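Local coordinates for putative Acetyltransferase from the GNAT family (Novosphingobium aromaticivorans DSM 12444, PDB 3EC4), which probably transfers acyl groups, as GNAT-family acetyltransferases do from acetyl-coenzyme A, to an acceptor that is not known, at residues V25-L33 with A43-L54; W129-V137 with A145-P153. All coordinates share one frame; numbering follows the deposited sequence.

Interaction 1 (V25-L33 with A43-L54)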
ATOM      1  N   VAL A  25       3.625 -11.248  12.112  1.00 27.49           N
ATOM      2  CA  VAL A  25       3.211 -12.516  12.705  1.00 25.96           C
ATOM      3  C   VAL A  25       4.287 -13.625  12.620  1.00 28.46           C
ATOM      4  O   VAL A  25       4.072 -14.727  13.110  1.00 28.94           O
ATOM      5  CB  VAL A  25       1.832 -13.002  12.124  1.00 24.91           C
ATOM      6  CG1 VAL A  25       0.698 -12.015  12.551  1.00 24.50           C
ATOM      7  CG2 VAL A  25       1.935 -13.241  10.562  1.00 24.97           C
ATOM      8  N   ALA A  26       5.426 -13.324  11.996  1.00 25.42           N
ATOM      9  CA  ALA A  26       6.519 -14.262  11.821  1.00 26.05           C
ATOM     10  C   ALA A  26       7.544 -14.007  12.921  1.00 29.41           C
ATOM     11  O   ALA A  26       7.247 -13.344  13.939  1.00 30.44           O
ATOM     12  CB  ALA A  26       7.155 -14.107  10.405  1.00 27.21           C
ATOM     13  N   SER A  27       8.735 -14.574  12.748  1.00 30.38           N
ATOM     14  CA  SER A  27       9.782 -14.462  13.752  1.00 33.10           C
ATOM     15  C   SER A  27      11.104 -14.611  13.057  1.00 30.76           C
ATOM     16  O   SER A  27      11.159 -15.095  11.938  1.00 28.83           O
ATOM     17  CB  SER A  27       9.639 -15.560  14.815  1.00 30.72           C
ATOM     18  OG  SER A  27       9.635 -16.839  14.187  1.00 39.69           O
ATOM     19  N   GLY A  28      12.154 -14.178  13.744  1.00 32.49           N
ATOM     20  CA  GLY A  28      13.515 -14.434  13.320  1.00 30.50           C
ATOM     21  C   GLY A  28      13.858 -13.649  12.086  1.00 28.85           C
ATOM     22  O   GLY A  28      13.684 -12.425  12.043  1.00 32.57           O
ATOM     23  N   ASN A  29      14.318 -14.350  11.054  1.00 26.44           N
ATOM     24  CA  ASN A  29      14.714 -13.682   9.830  1.00 27.78           C
ATOM     25  C   ASN A  29      13.612 -13.592   8.788  1.00 27.37           C
ATOM     26  O   ASN A  29      13.879 -13.268   7.623  1.00 27.48           O
ATOM     27  CB  ASN A  29      15.934 -14.389   9.193  1.00 29.45           C
ATOM     28  CG  ASN A  29      17.245 -13.884   9.757  1.00 32.55           C
ATOM     29  OD1 ASN A  29      17.293 -12.810  10.391  1.00 34.46           O
ATOM     30  ND2 ASN A  29      18.311 -14.636   9.514  1.00 29.24           N
ATOM     31  N   LEU A  30      12.379 -13.844   9.213  1.00 26.01           N
ATOM     32  CA  LEU A  30      11.225 -13.639   8.344  1.00 24.72           C
ATOM     33  C   LEU A  30      10.300 -12.654   8.994  1.00 24.77           C
ATOM     34  O   LEU A  30      10.135 -12.653  10.217  1.00 24.87           O
ATOM     35  CB  LEU A  30      10.484 -14.977   8.085  1.00 27.09           C
ATOM     36  CG  LEU A  30      11.296 -16.014   7.284  1.00 30.97           C
ATOM     37  CD1 LEU A  30      10.554 -17.359   7.191  1.00 32.33           C
ATOM     38  CD2 LEU A  30      11.713 -15.543   5.891  1.00 34.47           C
ATOM     39  N   ARG A  31       9.728 -11.799   8.172  1.00 23.03           N
ATOM     40  CA  ARG A  31       8.670 -10.893   8.609  1.00 25.18           C
ATOM     41  C   ARG A  31       7.472 -11.064   7.711  1.00 24.78           C
ATOM     42  O   ARG A  31       7.593 -11.067   6.477  1.00 24.71           O
ATOM     43  CB  ARG A  31       9.135  -9.426   8.630  1.00 23.03           C
ATOM     44  CG  ARG A  31      10.261  -9.227   9.638  1.00 25.26           C
ATOM     45  CD  ARG A  31      10.857  -7.842   9.655  1.00 24.38           C
ATOM     46  NE  ARG A  31      12.061  -7.865  10.512  1.00 25.80           N
ATOM     47  CZ  ARG A  31      12.954  -6.885  10.589  1.00 26.47           C
ATOM     48  NH1 ARG A  31      12.801  -5.762   9.881  1.00 25.94           N
ATOM     49  NH2 ARG A  31      14.005  -7.023  11.397  1.00 25.47           N
ATOM     50  N   ARG A  32       6.307 -11.213   8.341  1.00 24.37           N
ATOM     51  CA  ARG A  32       5.048 -11.452   7.618  1.00 25.66           C
ATOM     52  C   ARG A  32       3.958 -10.588   8.184  1.00 25.04           C
ATOM     53  O   ARG A  32       3.735 -10.577   9.382  1.00 24.46           O
ATOM     54  CB  ARG A  32       4.687 -12.935   7.745  1.00 26.65           C
ATOM     55  CG  ARG A  32       3.280 -13.349   7.275  1.00 32.41           C
ATOM     56  CD  ARG A  32       3.201 -13.250   5.782  1.00 33.41           C
ATOM     57  NE  ARG A  32       2.035 -13.882   5.107  1.00 31.57           N
ATOM     58  CZ  ARG A  32       0.915 -13.231   4.746  1.00 40.16           C
ATOM     59  NH1 ARG A  32       0.702 -11.941   5.067  1.00 27.16           N
ATOM     60  NH2 ARG A  32      -0.024 -13.882   4.067  1.00 37.95           N
ATOM     61  N   LEU A  33       3.341  -9.775   7.337  1.00 25.75           N
ATOM     62  CA  LEU A  33       2.249  -8.942   7.779  1.00 22.28           C
ATOM     63  C   LEU A  33       1.102  -9.864   8.213  1.00 24.37           C
ATOM     64  O   LEU A  33       0.796 -10.883   7.568  1.00 25.50           O
ATOM     65  CB  LEU A  33       1.820  -7.979   6.652  1.00 26.11           C
ATOM     66  CG  LEU A  33       0.607  -7.064   6.830  1.00 25.30           C
ATOM     67  CD1 LEU A  33       0.824  -6.062   7.929  1.00 24.67           C
ATOM     68  CD2 LEU A  33       0.248  -6.426   5.469  1.00 23.19           C
ATOM     69  N   ALA A  43      12.179 -11.175   3.795  1.00 25.22           N
ATOM     70  CA  ALA A  43      13.225 -12.025   4.420  1.00 26.61           C
ATOM     71  C   ALA A  43      14.520 -11.237   4.661  1.00 26.67           C
ATOM     72  O   ALA A  43      14.855 -10.305   3.922  1.00 28.59           O
ATOM     73  CB  ALA A  43      13.516 -13.252   3.521  1.00 23.45           C
ATOM     74  N   ALA A  44      15.277 -11.642   5.673  1.00 25.32           N
ATOM     75  CA  ALA A  44      16.584 -11.060   5.893  1.00 25.71           C
ATOM     76  C   ALA A  44      17.421 -11.372   4.669  1.00 23.70           C
ATOM     77  O   ALA A  44      17.223 -12.396   4.045  1.00 24.86           O
ATOM     78  CB  ALA A  44      17.260 -11.649   7.161  1.00 22.88           C
ATOM     79  N   PRO A  45      18.378 -10.493   4.324  1.00 26.00           N
ATOM     80  CA  PRO A  45      19.307 -10.884   3.262  1.00 26.03           C
ATOM     81  C   PRO A  45      19.945 -12.238   3.579  1.00 28.47           C
ATOM     82  O   PRO A  45      20.350 -12.483   4.703  1.00 30.27           O
ATOM     83  CB  PRO A  45      20.358  -9.776   3.288  1.00 29.42           C
ATOM     84  CG  PRO A  45      19.723  -8.628   3.948  1.00 32.50           C
ATOM     85  CD  PRO A  45      18.752  -9.218   4.948  1.00 26.75           C
ATOM     86  N   GLY A  46      19.986 -13.132   2.603  1.00 29.38           N
ATOM     87  CA  GLY A  46      20.515 -14.477   2.798  1.00 30.60           C
ATOM     88  C   GLY A  46      19.527 -15.523   3.288  1.00 30.08           C
ATOM     89  O   GLY A  46      19.779 -16.716   3.142  1.00 31.42           O
ATOM     90  N   ALA A  47      18.398 -15.086   3.838  1.00 28.03           N
ATOM     91  CA  ALA A  47      17.419 -15.971   4.471  1.00 27.38           C
ATOM     92  C   ALA A  47      16.144 -16.234   3.632  1.00 26.40           C
ATOM     93  O   ALA A  47      15.128 -16.706   4.147  1.00 26.84           O
ATOM     94  CB  ALA A  47      17.048 -15.372   5.807  1.00 24.39           C
ATOM     95  N   GLU A  48      16.233 -15.948   2.342  1.00 30.36           N
ATOM     96  CA  GLU A  48      15.108 -16.058   1.388  1.00 29.02           C
ATOM     97  C   GLU A  48      14.537 -17.477   1.277  1.00 28.63           C
ATOM     98  O   GLU A  48      13.338 -17.644   1.044  1.00 27.89           O
ATOM     99  CB  GLU A  48      15.540 -15.543  -0.004  1.00 30.78           C
ATOM    100  CG  GLU A  48      15.987 -14.066  -0.027  1.00 29.88           C
ATOM    101  CD  GLU A  48      17.462 -13.851   0.283  1.00 37.12           C
ATOM    102  OE1 GLU A  48      18.221 -14.851   0.433  1.00 31.51           O
ATOM    103  OE2 GLU A  48      17.860 -12.659   0.396  1.00 40.63           O
ATOM    104  N   ALA A  49      15.336 -18.510   1.549  1.00 28.09           N
ATOM    105  CA  ALA A  49      14.805 -19.883   1.515  1.00 30.18           C
ATOM    106  C   ALA A  49      13.617 -20.043   2.455  1.00 32.40           C
ATOM    107  O   ALA A  49      12.670 -20.794   2.172  1.00 34.23           O
ATOM    108  CB  ALA A  49      15.908 -20.931   1.856  1.00 30.24           C
ATOM    109  N   GLY A  50      13.643 -19.316   3.567  1.00 30.66           N
ATOM    110  CA  GLY A  50      12.566 -19.370   4.548  1.00 29.58           C
ATOM    111  C   GLY A  50      11.218 -18.850   4.085  1.00 28.36           C
ATOM    112  O   GLY A  50      10.214 -19.077   4.748  1.00 28.54           O
ATOM    113  N   LEU A  51      11.184 -18.127   2.963  1.00 27.72           N
ATOM    114  CA  LEU A  51       9.924 -17.592   2.444  1.00 28.01           C
ATOM    115  C   LEU A  51       8.948 -18.718   2.136  1.00 26.29           C
ATOM    116  O   LEU A  51       7.759 -18.546   2.299  1.00 27.13           O
ATOM    117  CB  LEU A  51      10.158 -16.732   1.191  1.00 26.19           C
ATOM    118  CG  LEU A  51      10.796 -15.349   1.365  1.00 29.49           C
ATOM    119  CD1 LEU A  51      11.194 -14.792  -0.028  1.00 28.01           C
ATOM    120  CD2 LEU A  51       9.875 -14.374   2.152  1.00 23.73           C
ATOM    121  N   ALA A  52       9.463 -19.887   1.728  1.00 25.32           N
ATOM    122  CA  ALA A  52       8.620 -21.026   1.417  1.00 28.22           C
ATOM    123  C   ALA A  52       7.846 -21.474   2.653  1.00 31.31           C
ATOM    124  O   ALA A  52       6.703 -21.911   2.558  1.00 30.90           O
ATOM    125  CB  ALA A  52       9.444 -22.173   0.817  1.00 27.31           C
ATOM    126  N   SER A  53       8.467 -21.331   3.819  1.00 32.25           N
ATOM    127  CA  SER A  53       7.847 -21.714   5.082  1.00 33.87           C
ATOM    128  C   SER A  53       6.615 -20.866   5.400  1.00 34.35           C
ATOM    129  O   SER A  53       5.791 -21.291   6.194  1.00 34.86           O
ATOM    130  CB  SER A  53       8.888 -21.683   6.248  1.00 33.03           C
ATOM    131  OG  SER A  53       9.191 -20.356   6.632  1.00 37.34           O
ATOM    132  N   LEU A  54       6.459 -19.690   4.764  1.00 33.16           N
ATOM    133  CA  LEU A  54       5.264 -18.862   4.936  1.00 36.58           C
ATOM    134  C   LEU A  54       4.123 -19.275   4.015  1.00 40.72           C
ATOM    135  O   LEU A  54       3.044 -18.682   4.096  1.00 44.59           O
ATOM    136  CB  LEU A  54       5.585 -17.378   4.651  1.00 35.45           C
ATOM    137  CG  LEU A  54       6.750 -16.701   5.381  1.00 34.82           C
ATOM    138  CD1 LEU A  54       7.088 -15.311   4.764  1.00 28.23           C
ATOM    139  CD2 LEU A  54       6.405 -16.579   6.848  1.00 33.80           C
TER
HETATM  140  O   HOH W   1       1.915 -16.687   4.955  1.00 23.59           O
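Leu30 spreads its two methyls beneath the chain that runs from Ala47 to Leu54. With CG anti to its own carbonyl carbon (chi1 -66°), the branch sends CD1 to the backbone of the turning segment, 3.0 Å from Gly50 O and next to the Ser53 hydroxyl, while CD2 lies 3.8 Å from Ala43 CB and also meets Leu51 CD2. Gly50 makes this possible: a beta carbon there would point at Leu30 and press tightly on CD1. Leu54 closes the apolar patch from its far end, its CD2 resting against Arg32 CB at 4.1 Å, Leu30 CD1 at 4.2 Å and, more loosely, Ala26 CB. Cutting Leu30 back to an alanine is likely to leave a gap beside Gly50 and to cost Leu51 CD2 and Leu54 CD2 their contact with its methyls. At the other end, Asn29 lays its amide carbon 3.4 Å from Ala44 CB, and Asn29 CB touches Ala47 CB at 3.7 Å. Its backbone O takes the Ala44 N-H at 2.9 Å, in a fairly straight bond of 161°, beside the antiparallel pair of Leu30 and Ala43. This end carries two beta turns, type II' from Ser27 to Leu30 and type II from Ala44 to Ala47. Arg32 lends its CB to the patch, while its NH1 bonds to Gly38 O and its NE to a water close to the Leu54 carbonyl. Leu51 and Leu54 also pack on Ile62, tying the loop to strand 61-66; Arg32 touches Ile62 too, from strand 30-32. The chemistry is therefore mostly aliphatic: methyl packing joins the loop to strand 30-32, while a single direct hydrogen bond, Ala44 to Asn29, pins the end of the strand pairing.

Interaction 2 (W129-V137 with A145-P153)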
ATOM      1  N   TRP A 129      -8.540  -2.014   6.440  1.00 31.57           N
ATOM      2  CA  TRP A 129      -9.031  -0.692   6.845  1.00 29.75           C
ATOM      3  C   TRP A 129      -8.443  -0.259   8.164  1.00 31.34           C
ATOM      4  O   TRP A 129      -8.517   0.924   8.507  1.00 29.90           O
ATOM      5  CB  TRP A 129     -10.553  -0.673   6.945  1.00 31.68           C
ATOM      6  CG  TRP A 129     -11.140  -1.541   8.071  1.00 33.37           C
ATOM      7  CD1 TRP A 129     -11.392  -2.895   8.035  1.00 34.82           C
ATOM      8  CD2 TRP A 129     -11.535  -1.101   9.365  1.00 32.83           C
ATOM      9  NE1 TRP A 129     -11.932  -3.299   9.210  1.00 34.23           N
ATOM     10  CE2 TRP A 129     -12.033  -2.220  10.050  1.00 32.35           C
ATOM     11  CE3 TRP A 129     -11.555   0.150  10.000  1.00 39.87           C
ATOM     12  CZ2 TRP A 129     -12.516  -2.140  11.358  1.00 41.63           C
ATOM     13  CZ3 TRP A 129     -12.032   0.232  11.301  1.00 37.73           C
ATOM     14  CH2 TRP A 129     -12.506  -0.906  11.965  1.00 37.22           C
ATOM     15  N   ARG A 130      -7.938  -1.207   8.967  1.00 30.38           N
ATOM     16  CA  ARG A 130      -7.327  -0.834  10.244  1.00 30.32           C
ATOM     17  C   ARG A 130      -5.872  -0.389  10.121  1.00 28.53           C
ATOM     18  O   ARG A 130      -5.281  -0.036  11.144  1.00 30.68           O
ATOM     19  CB  ARG A 130      -7.381  -1.969  11.273  1.00 30.38           C
ATOM     20  CG  ARG A 130      -8.726  -2.614  11.493  1.00 31.09           C
ATOM     21  CD  ARG A 130      -8.680  -3.543  12.687  1.00 37.63           C
ATOM     22  NE  ARG A 130     -10.035  -3.907  13.104  1.00 47.79           N
ATOM     23  CZ  ARG A 130     -10.704  -4.968  12.654  1.00 51.88           C
ATOM     24  NH1 ARG A 130     -10.157  -5.802  11.771  1.00 54.47           N
ATOM     25  NH2 ARG A 130     -11.936  -5.205  13.094  1.00 51.11           N
ATOM     26  N   TYR A 131      -5.314  -0.395   8.905  1.00 30.42           N
ATOM     27  CA  TYR A 131      -3.870  -0.140   8.700  1.00 29.97           C
ATOM     28  C   TYR A 131      -3.558   1.300   9.072  1.00 31.47           C
ATOM     29  O   TYR A 131      -2.470   1.607   9.538  1.00 33.64           O
ATOM     30  CB  TYR A 131      -3.485  -0.404   7.252  1.00 30.30           C
ATOM     31  CG  TYR A 131      -2.233  -1.188   6.993  1.00 27.02           C
ATOM     32  CD1 TYR A 131      -1.046  -0.913   7.666  1.00 30.46           C
ATOM     33  CD2 TYR A 131      -2.232  -2.192   6.041  1.00 28.01           C
ATOM     34  CE1 TYR A 131       0.115  -1.644   7.369  1.00 30.03           C
ATOM     35  CE2 TYR A 131      -1.106  -2.900   5.734  1.00 35.88           C
ATOM     36  CZ  TYR A 131       0.062  -2.639   6.407  1.00 30.15           C
ATOM     37  OH  TYR A 131       1.198  -3.356   6.091  1.00 28.24           O
ATOM     38  N   GLY A 132      -4.538   2.179   8.864  1.00 33.26           N
ATOM     39  CA  GLY A 132      -4.430   3.593   9.208  1.00 32.83           C
ATOM     40  C   GLY A 132      -5.698   4.340   8.832  1.00 31.90           C
ATOM     41  O   GLY A 132      -6.762   3.735   8.664  1.00 31.61           O
ATOM     42  N   GLN A 133      -5.577   5.656   8.689  1.00 31.19           N
ATOM     43  CA  GLN A 133      -6.740   6.503   8.412  1.00 29.25           C
ATOM     44  C   GLN A 133      -7.194   6.326   6.986  1.00 27.63           C
ATOM     45  O   GLN A 133      -6.394   6.400   6.058  1.00 27.52           O
ATOM     46  CB  GLN A 133      -6.399   7.968   8.613  1.00 28.58           C
ATOM     47  CG  GLN A 133      -7.604   8.913   8.462  1.00 32.76           C
ATOM     48  CD  GLN A 133      -8.636   8.721   9.532  1.00 36.69           C
ATOM     49  OE1 GLN A 133      -8.301   8.719  10.714  1.00 41.59           O
ATOM     50  NE2 GLN A 133      -9.899   8.538   9.137  1.00 30.50           N
ATOM     51  N   PHE A 134      -8.506   6.199   6.820  1.00 26.75           N
ATOM     52  CA  PHE A 134      -9.176   6.228   5.540  1.00 24.91           C
ATOM     53  C   PHE A 134     -10.167   7.365   5.425  1.00 23.54           C
ATOM     54  O   PHE A 134     -10.803   7.771   6.415  1.00 25.49           O
ATOM     55  CB  PHE A 134      -9.868   4.871   5.297  1.00 26.64           C
ATOM     56  CG  PHE A 134      -8.953   3.849   4.680  1.00 25.16           C
ATOM     57  CD1 PHE A 134      -8.024   3.183   5.463  1.00 31.84           C
ATOM     58  CD2 PHE A 134      -8.991   3.591   3.327  1.00 30.12           C
ATOM     59  CE1 PHE A 134      -7.135   2.272   4.886  1.00 33.62           C
ATOM     60  CE2 PHE A 134      -8.104   2.676   2.748  1.00 35.08           C
ATOM     61  CZ  PHE A 134      -7.201   2.014   3.530  1.00 31.39           C
ATOM     62  N   TYR A 135     -10.239   7.937   4.225  1.00 23.50           N
ATOM     63  CA  TYR A 135     -11.180   8.981   3.899  1.00 24.90           C
ATOM     64  C   TYR A 135     -12.003   8.538   2.695  1.00 25.52           C
ATOM     65  O   TYR A 135     -11.580   7.665   1.900  1.00 25.02           O
ATOM     66  CB  TYR A 135     -10.424  10.270   3.583  1.00 25.77           C
ATOM     67  CG  TYR A 135      -9.773  10.912   4.808  1.00 25.51           C
ATOM     68  CD1 TYR A 135     -10.521  11.627   5.698  1.00 27.92           C
ATOM     69  CD2 TYR A 135      -8.417  10.768   5.068  1.00 23.95           C
ATOM     70  CE1 TYR A 135      -9.941  12.225   6.808  1.00 26.00           C
ATOM     71  CE2 TYR A 135      -7.831  11.364   6.183  1.00 27.44           C
ATOM     72  CZ  TYR A 135      -8.618  12.089   7.045  1.00 29.05           C
ATOM     73  OH  TYR A 135      -8.078  12.685   8.189  1.00 33.18           O
ATOM     74  N   GLY A 136     -13.181   9.134   2.572  1.00 24.42           N
ATOM     75  CA  GLY A 136     -14.074   8.805   1.492  1.00 25.20           C
ATOM     76  C   GLY A 136     -14.804  10.027   1.003  1.00 23.81           C
ATOM     77  O   GLY A 136     -14.801  11.060   1.647  1.00 26.23           O
ATOM     78  N   VAL A 137     -15.456   9.841  -0.128  1.00 26.60           N
ATOM     79  CA  VAL A 137     -16.432  10.791  -0.622  0.50 26.35           C
ATOM     80  C   VAL A 137     -17.713  10.027  -0.906  1.00 27.88           C
ATOM     81  O   VAL A 137     -17.679   8.920  -1.463  1.00 28.58           O
ATOM     82  CB  VAL A 137     -15.977  11.544  -1.902  0.50 26.10           C
ATOM     83  CG1 VAL A 137     -17.011  12.593  -2.283  0.50 21.13           C
ATOM     84  CG2 VAL A 137     -14.626  12.201  -1.700  0.50 31.38           C
ATOM     85  N   ALA A 145     -15.668   6.763  -3.552  1.00 24.20           N
ATOM     86  CA  ALA A 145     -14.220   6.691  -3.687  1.00 24.03           C
ATOM     87  C   ALA A 145     -13.639   6.750  -2.298  1.00 23.87           C
ATOM     88  O   ALA A 145     -14.261   7.289  -1.384  1.00 24.65           O
ATOM     89  CB  ALA A 145     -13.665   7.864  -4.508  1.00 21.61           C
HETATM   90  N   MSE A 146     -12.439   6.218  -2.170  1.00 25.45           N
HETATM   91  CA  MSE A 146     -11.711   6.254  -0.908  1.00 25.28           C
HETATM   92  C   MSE A 146     -10.206   6.285  -1.113  1.00 28.08           C
HETATM   93  O   MSE A 146      -9.687   6.018  -2.224  1.00 26.76           O
HETATM   94  CB  MSE A 146     -12.102   5.069  -0.030  1.00 23.94           C
HETATM   95  CG  MSE A 146     -11.561   3.800  -0.537  1.00 21.54           C
HETATM   96 SE   MSE A 146     -12.067   2.290   0.584  0.75 25.52          SE
HETATM   97  CE  MSE A 146     -11.325   0.896  -0.442  1.00 23.99           C
ATOM     98  N   ALA A 147      -9.494   6.577  -0.023  1.00 28.77           N
ATOM     99  CA  ALA A 147      -8.036   6.468   0.031  1.00 28.40           C
ATOM    100  C   ALA A 147      -7.627   6.404   1.487  1.00 27.00           C
ATOM    101  O   ALA A 147      -8.330   6.895   2.369  1.00 25.60           O
ATOM    102  CB  ALA A 147      -7.317   7.651  -0.655  1.00 25.70           C
ATOM    103  N   GLY A 148      -6.450   5.840   1.723  1.00 27.37           N
ATOM    104  CA  GLY A 148      -5.992   5.634   3.067  1.00 26.12           C
ATOM    105  C   GLY A 148      -4.490   5.610   3.219  1.00 26.53           C
ATOM    106  O   GLY A 148      -3.719   5.952   2.296  1.00 28.20           O
ATOM    107  N   GLU A 149      -4.110   5.163   4.397  1.00 29.05           N
ATOM    108  CA  GLU A 149      -2.730   4.990   4.811  1.00 29.70           C
ATOM    109  C   GLU A 149      -2.376   3.528   4.937  1.00 28.66           C
ATOM    110  O   GLU A 149      -3.213   2.723   5.348  1.00 30.02           O
ATOM    111  CB  GLU A 149      -2.515   5.639   6.164  1.00 28.39           C
ATOM    112  CG  GLU A 149      -2.935   7.094   6.210  1.00 34.15           C
ATOM    113  CD  GLU A 149      -2.827   7.700   7.570  1.00 37.08           C
ATOM    114  OE1 GLU A 149      -3.110   7.009   8.566  1.00 30.14           O
ATOM    115  OE2 GLU A 149      -2.493   8.909   7.647  1.00 28.91           O
ATOM    116  N   ARG A 150      -1.123   3.196   4.649  1.00 27.27           N
ATOM    117  CA  ARG A 150      -0.664   1.820   4.809  1.00 25.03           C
ATOM    118  C   ARG A 150       0.688   1.719   5.516  1.00 25.79           C
ATOM    119  O   ARG A 150       0.749   1.988   6.723  1.00 25.70           O
ATOM    120  CB  ARG A 150      -0.750   1.092   3.469  1.00 27.18           C
ATOM    121  CG  ARG A 150      -0.722  -0.407   3.534  1.00 30.16           C
ATOM    122  CD  ARG A 150      -1.002  -1.044   2.193  1.00 30.38           C
ATOM    123  NE  ARG A 150       0.052  -0.828   1.235  1.00 30.64           N
ATOM    124  CZ  ARG A 150       0.022  -1.275  -0.024  1.00 32.96           C
ATOM    125  NH1 ARG A 150      -1.003  -1.982  -0.513  1.00 29.89           N
ATOM    126  NH2 ARG A 150       1.015  -1.007  -0.821  1.00 32.30           N
HETATM  127  N   MSE A 151       1.759   1.312   4.826  1.00 24.47           N
HETATM  128  CA  MSE A 151       3.012   0.977   5.514  1.00 25.42           C
HETATM  129  C   MSE A 151       3.733   2.205   6.073  1.00 26.78           C
HETATM  130  O   MSE A 151       3.619   3.340   5.558  1.00 25.23           O
HETATM  131  CB  MSE A 151       3.976   0.200   4.602  1.00 24.78           C
HETATM  132  CG  MSE A 151       3.377  -1.030   4.041  1.00 26.77           C
HETATM  133 SE   MSE A 151       4.679  -2.117   3.118  0.75 27.03          SE
HETATM  134  CE  MSE A 151       3.499  -2.705   1.666  1.00 30.35           C
ATOM    135  N   ARG A 152       4.479   1.967   7.140  1.00 24.73           N
ATOM    136  CA  ARG A 152       5.260   3.008   7.787  1.00 26.47           C
ATOM    137  C   ARG A 152       6.666   2.479   8.043  1.00 24.68           C
ATOM    138  O   ARG A 152       6.928   1.955   9.097  1.00 24.35           O
ATOM    139  CB  ARG A 152       4.604   3.429   9.094  1.00 24.91           C
ATOM    140  CG  ARG A 152       3.264   4.138   8.860  1.00 25.21           C
ATOM    141  CD  ARG A 152       2.487   4.317  10.125  1.00 22.36           C
ATOM    142  NE  ARG A 152       1.218   4.942   9.828  1.00 27.58           N
ATOM    143  CZ  ARG A 152       1.016   6.243   9.732  1.00 31.69           C
ATOM    144  NH1 ARG A 152       1.975   7.099  10.042  1.00 27.57           N
ATOM    145  NH2 ARG A 152      -0.192   6.692   9.386  1.00 30.79           N
ATOM    146  N   PRO A 153       7.554   2.581   7.028  1.00 25.47           N
ATOM    147  CA  PRO A 153       8.907   2.028   7.091  1.00 24.87           C
ATOM    148  C   PRO A 153       9.851   2.648   8.143  1.00 25.06           C
ATOM    149  O   PRO A 153      10.847   2.042   8.506  1.00 25.98           O
ATOM    150  CB  PRO A 153       9.424   2.220   5.661  1.00 24.38           C
ATOM    151  CG  PRO A 153       8.166   2.266   4.801  1.00 26.17           C
ATOM    152  CD  PRO A 153       7.246   3.104   5.685  1.00 25.88           C
TER
HETATM  153  O   HOH W   2      -0.793   3.490   8.489  1.00 12.94           O
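Glu149 OE1 is gripped by two donors. The Gln133 N-H reaches it from above the carboxylate plane at 2.8 Å in a straight bond (167°), and Arg152 NH2 forms a salt bridge at 3.0 Å, with the oxygen at the edge of the guanidinium and in its plane. The other oxygen, OE2, pairs with Arg189, so the carboxylate is held through both oxygens. Arg152 NE also gives its proton to a water that donates to the carbonyl oxygens of Tyr131 and Arg150, bridging the two segments. One ring lies on the second strand, another on the residue just beyond it. The Phe134 ring is laid over Gly148, whose CA sits 3.6 Å from the ring centroid and only 9° off the normal; a beta carbon on that glycine would run into the ring. The selenium of selenomethionine Met146 approaches the same ring obliquely, 4.3 Å from Phe134 CD2, in a Met-aromatic contact. Arg150, its CG anti to the backbone N (chi1 -162°), places that methylene over one face of the Tyr131 ring, 3.5 Å from the centroid, and its NE goes on to Glu159. The ladder is sound at Tyr135 N to Ala147 O (2.9 Å), its return bond, and Val137 N to Ala145 O, but the Glu149 N to Gln133 O bond is weak. Helix 174-188 packs on Tyr135, Ala145 and Ala147, helix 109-118 on Phe134 and Met146. This is the antiparallel hairpin of strands 134-139 and 142-149, sandwiched by helices in the mixed sheet characteristic of the GNAT fold.

The contacts lie on opposite sides of the chain's centre, which is about 20 Å from the centre of interaction 1 and about 9 Å from that of interaction 2; the two centres are about 26 Å apart. They nevertheless meet at one point, where Leu33 CD2 of segment 25-33 packs 3.3 Å from Tyr131 OH of segment 129-137. Interaction 1 leans on strand 61-66, an outermost strand of the large sheet, whereas interaction 2 belongs to that sheet itself, towards its other edge. A bound acetate, probably from the crystallisation liquor, lies beside the Tyr135 side chain of interaction 2, nearest atoms about 2 Å apart, so it may mark a pocket there.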